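Local coordinates for Alr3790 protein (Anabaena sp., PDB 3HIX), which is of unknown function but carries a rhodanese-like domain, a fold that in relatives often serves sulfur transfer, at residues A[65-68]-A[69-73]. Numbering follows the deposited sequence.
Sequences TSQA and VNLLR
Ser-66 O lies over one face of the side-chain amide of Asn-70, 3.2 Å from Asn-70 CG; the face is turned there because CG stands beside its own backbone N (chi1 -71°). That carbonyl accepts the backbone N of Asn-70 at 2.9 Å and is approached by OD1 without a bond, since both oxygens are acceptors. Within 69-73, the guanidinium plane of Arg-73 receives Val-69 CG1 on one face, 3.4 Å above the plane and displaced toward the rim, one helical turn back. Four successive i to i+4 bonds tie the two turns together, Val-69 to Thr-65, Asn-70 to Ser-66, Leu-71 to Gln-67 and Leu-72 to Ala-68, all close to straight, with N-H...O angles near 160°. Gln-67 and Leu-71 run side by side in the same direction, Gln-67 CG meeting Leu-71 CD1 at 4.0 Å. Val-69 CG2 rests 3.3 Å from Thr-65 O, and Leu-72 CG lies 3.4 Å from Ala-68 O. Thr-65 OG1 is hydrogen-bonded to Gly-61 O and Gly-59 N, and Arg-73 NH2 to Val-80 O of strand 80-82. The helix 62-74 links parallel strands 55-58 and 80-82 in a beta-alpha-beta crossover: Val-69 packs on Val-57 and Val-80, whereas Ala-68, Leu-71 and Leu-72 meet helix 41-48 through Leu-41, Val-42 and Ala-45.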
loop_
_atom_site.group_PDB
_atom_site.type_symbol
_atom_site.label_atom_id
_atom_site.label_comp_id
_atom_site.label_asym_id
_atom_site.label_seq_id
_atom_site.Cartn_x
_atom_site.Cartn_y
_atom_site.Cartn_z
ATOM N N THR A 65 3.652 -6.558 -4.977
ATOM C CA THR A 65 3.369 -6.664 -3.549
ATOM C C THR A 65 4.577 -7.284 -2.846
ATOM O O THR A 65 5.102 -6.714 -1.893
ATOM C CB THR A 65 2.096 -7.505 -3.319
ATOM O OG1 THR A 65 0.985 -6.829 -3.920
ATOM C CG2 THR A 65 1.806 -7.679 -1.842
ATOM N N SER A 66 5.034 -8.433 -3.343
ATOM C CA SER A 66 6.193 -9.119 -2.770
ATOM C C SER A 66 7.420 -8.221 -2.748
ATOM O O SER A 66 8.156 -8.200 -1.766
ATOM C CB SER A 66 6.526 -10.382 -3.564
ATOM O OG SER A 66 5.601 -11.410 -3.296
ATOM N N GLN A 67 7.649 -7.491 -3.836
ATOM C CA GLN A 67 8.796 -6.585 -3.895
ATOM C C GLN A 67 8.739 -5.588 -2.733
ATOM O O GLN A 67 9.719 -5.385 -2.023
ATOM C CB GLN A 67 8.813 -5.815 -5.220
ATOM C CG GLN A 67 9.889 -4.731 -5.270
ATOM C CD GLN A 67 9.850 -3.896 -6.544
ATOM O OE1 GLN A 67 10.657 -2.981 -6.719
ATOM N NE2 GLN A 67 8.915 -4.205 -7.434
ATOM N N ALA A 68 7.581 -4.968 -2.544
ATOM C CA ALA A 68 7.400 -3.995 -1.468
ATOM C C ALA A 68 7.619 -4.607 -0.077
ATOM O O ALA A 68 8.280 -4.014 0.778
ATOM C CB ALA A 68 6.000 -3.377 -1.567
ATOM N N VAL A 69 7.080 -5.802 0.154
ATOM C CA VAL A 69 7.240 -6.451 1.453
ATOM C C VAL A 69 8.706 -6.762 1.727
ATOM O O VAL A 69 9.183 -6.603 2.843
ATOM C CB VAL A 69 6.438 -7.762 1.535
ATOM C CG1 VAL A 69 6.673 -8.432 2.881
ATOM C CG2 VAL A 69 4.957 -7.475 1.350
ATOM N N ASN A 70 9.415 -7.218 0.702
ATOM C CA ASN A 70 10.829 -7.544 0.845
ATOM C C ASN A 70 11.628 -6.265 1.137
ATOM O O ASN A 70 12.516 -6.260 1.986
ATOM C CB ASN A 70 11.333 -8.245 -0.429
ATOM C CG ASN A 70 10.779 -9.662 -0.579
ATOM O OD1 ASN A 70 10.753 -10.220 -1.678
ATOM N ND2 ASN A 70 10.346 -10.251 0.531
ATOM N N LEU A 71 11.303 -5.178 0.443
ATOM C CA LEU A 71 11.985 -3.903 0.673
ATOM C C LEU A 71 11.801 -3.400 2.108
ATOM O O LEU A 71 12.743 -2.915 2.728
ATOM C CB LEU A 71 11.462 -2.831 -0.283
ATOM C CG LEU A 71 11.930 -2.877 -1.732
ATOM C CD1 LEU A 71 11.059 -1.979 -2.580
ATOM C CD2 LEU A 71 13.389 -2.451 -1.803
ATOM N N LEU A 72 10.584 -3.511 2.632
ATOM C CA LEU A 72 10.303 -3.039 3.989
ATOM C C LEU A 72 10.964 -3.917 5.041
ATOM O O LEU A 72 11.514 -3.415 6.021
ATOM C CB LEU A 72 8.787 -2.974 4.230
ATOM C CG LEU A 72 8.056 -1.883 3.436
ATOM C CD1 LEU A 72 6.545 -2.049 3.598
ATOM C CD2 LEU A 72 8.504 -0.503 3.916
ATOM N N ARG A 73 10.916 -5.228 4.847
ATOM C CA ARG A 73 11.541 -6.122 5.812
ATOM C C ARG A 73 13.051 -5.918 5.802
ATOM O O ARG A 73 13.688 -5.927 6.855
ATOM C CB ARG A 73 11.201 -7.578 5.502
ATOM C CG ARG A 73 9.752 -7.932 5.772
ATOM C CD ARG A 73 9.490 -9.413 5.545
ATOM N NE ARG A 73 8.083 -9.748 5.744
ATOM C CZ ARG A 73 7.506 -10.852 5.281
ATOM N NH1 ARG A 73 8.219 -11.734 4.593
ATOM N NH2 ARG A 73 6.211 -11.060 5.480
#